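PDB 5B04: translation initiation factor eIF2B subunit epsilon from Schizosaccharomyces pombe, which forms part of the eIF2B complex that catalyses the exchange of GDP for GTP on the gamma subunit of the initiation factor eIF2. Local coordinates for residues I[358-372]-I[375-389]. Numbering follows the deposited sequence.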
ATOM      1  N   SER I 358       8.791  57.332  -5.483  1.00 72.64           N
ATOM      2  CA  SER I 358       7.455  56.851  -5.153  1.00 63.39           C
ATOM      3  C   SER I 358       6.472  57.038  -6.306  1.00 62.93           C
ATOM      4  O   SER I 358       6.643  57.926  -7.141  1.00 70.01           O
ATOM      5  CB  SER I 358       6.932  57.564  -3.903  1.00 77.71           C
ATOM      6  OG  SER I 358       6.909  58.969  -4.088  1.00 68.19           O
ATOM      7  N   ASN I 359       5.447  56.189  -6.333  1.00 66.58           N
ATOM      8  CA  ASN I 359       4.379  56.253  -7.332  1.00 78.75           C
ATOM      9  C   ASN I 359       4.879  56.277  -8.772  1.00 76.67           C
ATOM     10  O   ASN I 359       4.384  57.047  -9.596  1.00 75.91           O
ATOM     11  CB  ASN I 359       3.492  57.475  -7.079  1.00 78.93           C
ATOM     12  CG  ASN I 359       2.571  57.289  -5.891  1.00 90.30           C
ATOM     13  OD1 ASN I 359       1.548  56.611  -5.984  1.00 87.48           O
ATOM     14  ND2 ASN I 359       2.930  57.893  -4.763  1.00 90.94           N
ATOM     15  N   CYS I 360       5.855  55.428  -9.073  1.00 70.63           N
ATOM     16  CA  CYS I 360       6.385  55.331 -10.428  1.00 72.27           C
ATOM     17  C   CYS I 360       5.822  54.119 -11.156  1.00 67.69           C
ATOM     18  O   CYS I 360       5.548  53.086 -10.545  1.00 68.51           O
ATOM     19  CB  CYS I 360       7.912  55.261 -10.405  1.00 73.61           C
ATOM     20  SG  CYS I 360       8.722  56.797  -9.917  1.00 78.03           S
ATOM     21  N   SER I 361       5.647  54.256 -12.465  1.00 65.32           N
ATOM     22  CA  SER I 361       5.209  53.145 -13.300  1.00 58.70           C
ATOM     23  C   SER I 361       6.188  52.933 -14.446  1.00 68.20           C
ATOM     24  O   SER I 361       6.182  53.676 -15.426  1.00 63.19           O
ATOM     25  CB  SER I 361       3.802  53.394 -13.844  1.00 57.83           C
ATOM     26  OG  SER I 361       3.395  52.339 -14.698  1.00 59.88           O
ATOM     27  N   ILE I 362       7.033  51.916 -14.314  1.00 66.66           N
ATOM     28  CA  ILE I 362       8.031  51.619 -15.333  1.00 52.51           C
ATOM     29  C   ILE I 362       7.716  50.295 -16.018  1.00 54.98           C
ATOM     30  O   ILE I 362       7.671  49.247 -15.371  1.00 64.09           O
ATOM     31  CB  ILE I 362       9.447  51.575 -14.734  1.00 46.64           C
ATOM     32  CG1 ILE I 362       9.681  52.800 -13.846  1.00 57.31           C
ATOM     33  CG2 ILE I 362      10.490  51.510 -15.836  1.00 58.96           C
ATOM     34  CD1 ILE I 362      11.077  52.889 -13.279  1.00 42.19           C
ATOM     35  N   ASP I 363       7.495  50.346 -17.327  1.00 49.01           N
ATOM     36  CA  ASP I 363       7.069  49.167 -18.075  1.00 59.91           C
ATOM     37  C   ASP I 363       7.870  48.959 -19.360  1.00 59.77           C
ATOM     38  O   ASP I 363       7.896  49.827 -20.228  1.00 56.00           O
ATOM     39  CB  ASP I 363       5.576  49.269 -18.405  1.00 69.68           C
ATOM     40  CG  ASP I 363       5.079  48.097 -19.229  1.00 71.59           C
ATOM     41  OD1 ASP I 363       4.805  47.029 -18.641  1.00 83.62           O
ATOM     42  OD2 ASP I 363       4.959  48.245 -20.463  1.00 85.40           O
ATOM     43  N   SER I 364       8.516  47.800 -19.463  1.00 61.90           N
ATOM     44  CA  SER I 364       9.263  47.399 -20.658  1.00 63.08           C
ATOM     45  C   SER I 364      10.431  48.329 -20.989  1.00 69.16           C
ATOM     46  O   SER I 364      10.824  48.448 -22.149  1.00 61.80           O
ATOM     47  CB  SER I 364       8.326  47.303 -21.865  1.00 57.35           C
ATOM     48  OG  SER I 364       7.201  46.491 -21.576  1.00 67.26           O
ATOM     49  N   ALA I 365      10.994  48.972 -19.972  1.00 60.88           N
ATOM     50  CA  ALA I 365      12.089  49.915 -20.180  1.00 65.62           C
ATOM     51  C   ALA I 365      13.451  49.280 -19.912  1.00 66.66           C
ATOM     52  O   ALA I 365      13.542  48.117 -19.519  1.00 68.28           O
ATOM     53  CB  ALA I 365      11.898  51.141 -19.300  1.00 60.06           C
ATOM     54  N   PHE I 366      14.510  50.053 -20.136  1.00 66.24           N
ATOM     55  CA  PHE I 366      15.869  49.604 -19.857  1.00 59.12           C
ATOM     56  C   PHE I 366      16.623  50.640 -19.034  1.00 58.35           C
ATOM     57  O   PHE I 366      16.791  51.782 -19.460  1.00 64.51           O
ATOM     58  CB  PHE I 366      16.631  49.319 -21.153  1.00 54.09           C
ATOM     59  CG  PHE I 366      16.061  48.189 -21.960  1.00 46.01           C
ATOM     60  CD1 PHE I 366      15.065  48.420 -22.892  1.00 48.44           C
ATOM     61  CD2 PHE I 366      16.530  46.897 -21.794  1.00 55.53           C
ATOM     62  CE1 PHE I 366      14.542  47.384 -23.638  1.00 47.59           C
ATOM     63  CE2 PHE I 366      16.012  45.855 -22.539  1.00 61.32           C
ATOM     64  CZ  PHE I 366      15.016  46.100 -23.464  1.00 52.55           C
ATOM     65  N   LEU I 367      17.075  50.235 -17.853  1.00 58.17           N
ATOM     66  CA  LEU I 367      17.846  51.115 -16.984  1.00 46.67           C
ATOM     67  C   LEU I 367      19.242  50.560 -16.750  1.00 58.22           C
ATOM     68  O   LEU I 367      19.402  49.452 -16.237  1.00 66.03           O
ATOM     69  CB  LEU I 367      17.137  51.311 -15.643  1.00 55.76           C
ATOM     70  CG  LEU I 367      16.202  52.509 -15.473  1.00 54.18           C
ATOM     71  CD1 LEU I 367      15.089  52.510 -16.511  1.00 45.99           C
ATOM     72  CD2 LEU I 367      15.626  52.497 -14.068  1.00 71.30           C
ATOM     73  N   TRP I 368      20.252  51.332 -17.125  1.00 62.93           N
ATOM     74  CA  TRP I 368      21.630  50.933 -16.885  1.00 56.28           C
ATOM     75  C   TRP I 368      22.058  51.480 -15.522  1.00 56.58           C
ATOM     76  O   TRP I 368      21.207  51.869 -14.725  1.00 70.48           O
ATOM     77  CB  TRP I 368      22.534  51.418 -18.022  1.00 52.67           C
ATOM     78  CG  TRP I 368      22.144  50.841 -19.366  1.00 58.76           C
ATOM     79  CD1 TRP I 368      21.172  49.910 -19.606  1.00 60.00           C
ATOM     80  CD2 TRP I 368      22.715  51.157 -20.644  1.00 64.09           C
ATOM     81  NE1 TRP I 368      21.101  49.630 -20.948  1.00 52.04           N
ATOM     82  CE2 TRP I 368      22.038  50.380 -21.608  1.00 66.86           C
ATOM     83  CE3 TRP I 368      23.732  52.018 -21.066  1.00 59.25           C
ATOM     84  CZ2 TRP I 368      22.345  50.442 -22.966  1.00 61.65           C
ATOM     85  CZ3 TRP I 368      24.034  52.077 -22.417  1.00 64.68           C
ATOM     86  CH2 TRP I 368      23.343  51.294 -23.349  1.00 51.77           C
ATOM     87  N   GLU I 369      23.355  51.503 -15.241  1.00 47.65           N
ATOM     88  CA  GLU I 369      23.818  51.821 -13.889  1.00 58.64           C
ATOM     89  C   GLU I 369      23.588  53.275 -13.469  1.00 66.75           C
ATOM     90  O   GLU I 369      23.589  54.185 -14.296  1.00 63.49           O
ATOM     91  CB  GLU I 369      25.304  51.486 -13.746  1.00 54.95           C
ATOM     92  CG  GLU I 369      25.607  49.998 -13.748  1.00 61.96           C
ATOM     93  CD  GLU I 369      26.831  49.656 -12.922  1.00 79.92           C
ATOM     94  OE1 GLU I 369      27.284  50.522 -12.144  1.00 71.73           O
ATOM     95  OE2 GLU I 369      27.339  48.522 -13.049  1.00 86.22           O
ATOM     96  N   ASP I 370      23.377  53.467 -12.169  1.00 62.99           N
ATOM     97  CA  ASP I 370      23.306  54.790 -11.543  1.00 61.01           C
ATOM     98  C   ASP I 370      22.218  55.711 -12.096  1.00 63.88           C
ATOM     99  O   ASP I 370      22.332  56.933 -12.005  1.00 68.50           O
ATOM    100  CB  ASP I 370      24.663  55.489 -11.650  1.00 61.74           C
ATOM    101  CG  ASP I 370      25.756  54.753 -10.899  1.00 84.62           C
ATOM    102  OD1 ASP I 370      26.375  53.843 -11.488  1.00 87.97           O
ATOM    103  OD2 ASP I 370      25.992  55.084  -9.718  1.00 79.17           O
ATOM    104  N   VAL I 371      21.160  55.132 -12.655  1.00 54.98           N
ATOM    105  CA  VAL I 371      20.028  55.926 -13.119  1.00 48.31           C
ATOM    106  C   VAL I 371      19.130  56.306 -11.946  1.00 63.41           C
ATOM    107  O   VAL I 371      18.700  55.445 -11.179  1.00 71.07           O
ATOM    108  CB  VAL I 371      19.193  55.176 -14.173  1.00 56.01           C
ATOM    109  CG1 VAL I 371      17.998  56.015 -14.600  1.00 49.30           C
ATOM    110  CG2 VAL I 371      20.051  54.821 -15.374  1.00 63.64           C
ATOM    111  N   VAL I 372      18.853  57.599 -11.807  1.00 69.54           N
ATOM    112  CA  VAL I 372      17.984  58.083 -10.740  1.00 65.15           C
ATOM    113  C   VAL I 372      16.680  58.633 -11.308  1.00 64.63           C
ATOM    114  O   VAL I 372      16.687  59.509 -12.173  1.00 58.98           O
ATOM    115  CB  VAL I 372      18.675  59.173  -9.898  1.00 56.15           C
ATOM    116  CG1 VAL I 372      17.667  59.875  -9.000  1.00 52.14           C
ATOM    117  CG2 VAL I 372      19.804  58.568  -9.075  1.00 67.07           C
ATOM    118  N   ASP I 375       9.946  60.902  -8.155  1.00 84.69           N
ATOM    119  CA  ASP I 375       8.588  60.450  -7.874  1.00 63.31           C
ATOM    120  C   ASP I 375       7.615  60.737  -9.018  1.00 75.01           C
ATOM    121  O   ASP I 375       7.829  61.654  -9.812  1.00 84.77           O
ATOM    122  CB  ASP I 375       8.076  61.107  -6.589  1.00 58.04           C
ATOM    123  CG  ASP I 375       9.079  61.031  -5.452  1.00 67.13           C
ATOM    124  OD1 ASP I 375       9.795  60.014  -5.355  1.00 66.33           O
ATOM    125  OD2 ASP I 375       9.153  61.991  -4.657  1.00 68.45           O
ATOM    126  N   ASN I 376       6.554  59.935  -9.089  1.00 68.87           N
ATOM    127  CA  ASN I 376       5.451  60.136 -10.032  1.00 75.68           C
ATOM    128  C   ASN I 376       5.859  60.144 -11.504  1.00 76.14           C
ATOM    129  O   ASN I 376       5.502  61.060 -12.244  1.00 71.08           O
ATOM    130  CB  ASN I 376       4.720  61.443  -9.708  1.00 75.34           C
ATOM    131  CG  ASN I 376       3.961  61.378  -8.397  1.00 93.53           C
ATOM    132  OD1 ASN I 376       4.550  61.475  -7.320  1.00 90.96           O
ATOM    133  ND2 ASN I 376       2.646  61.220  -8.483  1.00107.17           N
ATOM    134  N   CYS I 377       6.584  59.117 -11.936  1.00 70.73           N
ATOM    135  CA  CYS I 377       7.042  59.051 -13.321  1.00 74.04           C
ATOM    136  C   CYS I 377       6.463  57.861 -14.083  1.00 76.66           C
ATOM    137  O   CYS I 377       6.340  56.761 -13.545  1.00 79.25           O
ATOM    138  CB  CYS I 377       8.570  58.997 -13.372  1.00 74.40           C
ATOM    139  SG  CYS I 377       9.385  60.546 -12.923  1.00 83.00           S
ATOM    140  N   ARG I 378       6.106  58.099 -15.343  1.00 72.02           N
ATOM    141  CA  ARG I 378       5.654  57.041 -16.239  1.00 71.45           C
ATOM    142  C   ARG I 378       6.709  56.795 -17.312  1.00 76.77           C
ATOM    143  O   ARG I 378       6.916  57.629 -18.193  1.00 70.47           O
ATOM    144  CB  ARG I 378       4.316  57.405 -16.888  1.00 65.88           C
ATOM    145  CG  ARG I 378       3.255  57.903 -15.921  1.00104.45           C
ATOM    146  CD  ARG I 378       2.733  56.790 -15.029  1.00111.33           C
ATOM    147  NE  ARG I 378       1.723  57.277 -14.094  1.00107.50           N
ATOM    148  CZ  ARG I 378       1.976  57.634 -12.839  1.00 84.05           C
ATOM    149  NH1 ARG I 378       3.211  57.553 -12.361  1.00 74.52           N
ATOM    150  NH2 ARG I 378       0.996  58.069 -12.060  1.00 98.03           N
ATOM    151  N   ILE I 379       7.379  55.650 -17.233  1.00 75.01           N
ATOM    152  CA  ILE I 379       8.457  55.332 -18.163  1.00 58.21           C
ATOM    153  C   ILE I 379       8.202  54.000 -18.858  1.00 62.19           C
ATOM    154  O   ILE I 379       7.886  53.004 -18.209  1.00 80.26           O
ATOM    155  CB  ILE I 379       9.814  55.290 -17.439  1.00 58.84           C
ATOM    156  CG1 ILE I 379      10.048  56.606 -16.694  1.00 73.32           C
ATOM    157  CG2 ILE I 379      10.940  55.018 -18.424  1.00 60.79           C
ATOM    158  CD1 ILE I 379      11.321  56.643 -15.897  1.00 72.06           C
ATOM    159  N   GLY I 380       8.335  53.983 -20.182  1.00 53.84           N
ATOM    160  CA  GLY I 380       8.039  52.785 -20.947  1.00 53.04           C
ATOM    161  C   GLY I 380       8.780  52.643 -22.262  1.00 58.12           C
ATOM    162  O   GLY I 380       8.822  53.578 -23.062  1.00 91.04           O
ATOM    163  N   LYS I 381       9.348  51.459 -22.483  1.00 49.76           N
ATOM    164  CA  LYS I 381      10.072  51.133 -23.713  1.00 58.25           C
ATOM    165  C   LYS I 381      11.128  52.174 -24.059  1.00 74.22           C
ATOM    166  O   LYS I 381      11.138  52.723 -25.161  1.00 73.15           O
ATOM    167  CB  LYS I 381       9.098  50.970 -24.883  1.00 66.07           C
ATOM    168  CG  LYS I 381       8.737  49.525 -25.189  1.00 85.78           C
ATOM    169  CD  LYS I 381       9.986  48.691 -25.439  1.00 79.97           C
ATOM    170  CE  LYS I 381       9.639  47.254 -25.797  1.00 89.24           C
ATOM    171  NZ  LYS I 381       8.922  47.162 -27.099  1.00 81.96           N
ATOM    172  N   ALA I 382      12.016  52.439 -23.110  1.00 71.35           N
ATOM    173  CA  ALA I 382      13.066  53.425 -23.306  1.00 57.21           C
ATOM    174  C   ALA I 382      14.375  52.961 -22.682  1.00 61.11           C
ATOM    175  O   ALA I 382      14.377  52.212 -21.706  1.00 62.58           O
ATOM    176  CB  ALA I 382      12.647  54.763 -22.725  1.00 57.25           C
ATOM    177  N   ILE I 383      15.487  53.408 -23.253  1.00 64.67           N
ATOM    178  CA  ILE I 383      16.797  53.090 -22.704  1.00 61.17           C
ATOM    179  C   ILE I 383      17.392  54.302 -22.001  1.00 54.72           C
ATOM    180  O   ILE I 383      17.524  55.375 -22.589  1.00 61.66           O
ATOM    181  CB  ILE I 383      17.769  52.603 -23.793  1.00 60.80           C
ATOM    182  CG1 ILE I 383      17.219  51.344 -24.468  1.00 58.76           C
ATOM    183  CG2 ILE I 383      19.141  52.331 -23.198  1.00 66.95           C
ATOM    184  CD1 ILE I 383      18.174  50.717 -25.459  1.00 56.68           C
ATOM    185  N   LEU I 384      17.736  54.122 -20.731  1.00 49.91           N
ATOM    186  CA  LEU I 384      18.338  55.182 -19.933  1.00 49.21           C
ATOM    187  C   LEU I 384      19.752  54.778 -19.531  1.00 58.59           C
ATOM    188  O   LEU I 384      19.937  53.972 -18.619  1.00 64.64           O
ATOM    189  CB  LEU I 384      17.494  55.479 -18.689  1.00 52.43           C
ATOM    190  CG  LEU I 384      16.210  56.312 -18.805  1.00 57.60           C
ATOM    191  CD1 LEU I 384      15.180  55.686 -19.739  1.00 51.69           C
ATOM    192  CD2 LEU I 384      15.606  56.537 -17.426  1.00 44.65           C
ATOM    193  N   ALA I 385      20.746  55.336 -20.214  1.00 64.00           N
ATOM    194  CA  ALA I 385      22.138  54.964 -19.980  1.00 59.37           C
ATOM    195  C   ALA I 385      22.626  55.405 -18.601  1.00 58.48           C
ATOM    196  O   ALA I 385      21.854  55.925 -17.797  1.00 56.67           O
ATOM    197  CB  ALA I 385      23.026  55.542 -21.065  1.00 61.33           C
ATOM    198  N   ASN I 386      23.912  55.197 -18.337  1.00 56.02           N
ATOM    199  CA  ASN I 386      24.473  55.423 -17.008  1.00 61.35           C
ATOM    200  C   ASN I 386      24.317  56.852 -16.492  1.00 62.68           C
ATOM    201  O   ASN I 386      24.418  57.815 -17.252  1.00 55.12           O
ATOM    202  CB  ASN I 386      25.955  55.041 -16.987  1.00 54.84           C
ATOM    203  CG  ASN I 386      26.200  53.625 -17.463  1.00 68.52           C
ATOM    204  OD1 ASN I 386      25.266  52.842 -17.624  1.00 76.11           O
ATOM    205  ND2 ASN I 386      27.464  53.284 -17.681  1.00 99.94           N
ATOM    206  N   SER I 387      24.063  56.962 -15.190  1.00 67.02           N
ATOM    207  CA  SER I 387      23.983  58.243 -14.488  1.00 62.01           C
ATOM    208  C   SER I 387      22.990  59.220 -15.111  1.00 69.48           C
ATOM    209  O   SER I 387      23.185  60.434 -15.054  1.00 77.87           O
ATOM    210  CB  SER I 387      25.367  58.889 -14.413  1.00 59.92           C
ATOM    211  OG  SER I 387      26.203  58.185 -13.510  1.00 61.45           O
ATOM    212  N   VAL I 388      21.929  58.687 -15.705  1.00 54.22           N
ATOM    213  CA  VAL I 388      20.840  59.518 -16.199  1.00 55.12           C
ATOM    214  C   VAL I 388      19.899  59.860 -15.052  1.00 62.36           C
ATOM    215  O   VAL I 388      19.460  58.976 -14.317  1.00 71.68           O
ATOM    216  CB  VAL I 388      20.053  58.823 -17.325  1.00 49.22           C
ATOM    217  CG1 VAL I 388      18.707  59.497 -17.534  1.00 45.80           C
ATOM    218  CG2 VAL I 388      20.855  58.826 -18.610  1.00 59.11           C
ATOM    219  N   LYS I 389      19.601  61.144 -14.892  1.00 60.92           N
ATOM    220  CA  LYS I 389      18.687  61.577 -13.845  1.00 63.29           C
ATOM    221  C   LYS I 389      17.363  62.028 -14.451  1.00 65.17           C
ATOM    222  O   LYS I 389      17.339  62.830 -15.384  1.00 65.70           O
ATOM    223  CB  LYS I 389      19.301  62.708 -13.018  1.00 62.96           C
ATOM    224  CG  LYS I 389      20.801  62.580 -12.791  1.00 92.68           C
ATOM    225  CD  LYS I 389      21.162  61.313 -12.030  1.00 89.82           C
ATOM    226  CE  LYS I 389      22.669  61.196 -11.857  1.00 94.12           C
ATOM    227  NZ  LYS I 389      23.065  59.930 -11.182  1.00 82.28           N
TER
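Trp368, Ile379 and Phe366 bury the most surface where residues 358-372 pack against residues 375-389, and together they illustrate how successive coils of a solenoid stack in register. The indole of Trp368 leans over the next coil: Ile383 CG2 lies against one face, off centre toward the rim and 3.7 Å from CZ2, while CE3 stands 3.6 Å from Ala385 CB. Asn386 OD1 sits against Trp368 CB, near the plane of the indole at its edge, its amide plane turned 67° from the ring; that oxygen accepts a weak hydrogen bond from Glu369 N. Outside the two coils, Trp368 NE1 is hydrogen-bonded to Tyr280 OH, which ties the stack to helix 277-288.

Phe366 shares this outward surface. Its CB rests 3.9 Å from Ile383 CG1, and its ring meets Tyr280 as well. On the inward side like stacks on like: Ile379 lies alongside Ile362 and points the same way, Ile379 CB 4.2 Å from Ile362 CG2, with Ile379 CG2 against Ala365 CB. Leu367 and Leu384 repeat this pairing, and Val371 CG1 closes on Leu384 CD2 at 3.7 Å; Ile373 packs against both pairs.

Ile379 N bonds Ser361 O and Asp363 N bonds Ile379 O, setting a parallel register that Leu384 N to Phe366 O continues on the next side. At one corner Arg378 bends at chi2 so that NH1 reaches Asn359 O (3.0 Å); at another, Lys389 NZ donates a hydrogen bond to Asp370 O. Short parallel strands stacked round a mostly aliphatic interior typify the left-handed beta-helix of hexapeptide-repeat proteins, here with seventeen-residue spacing, one short of the classic eighteen.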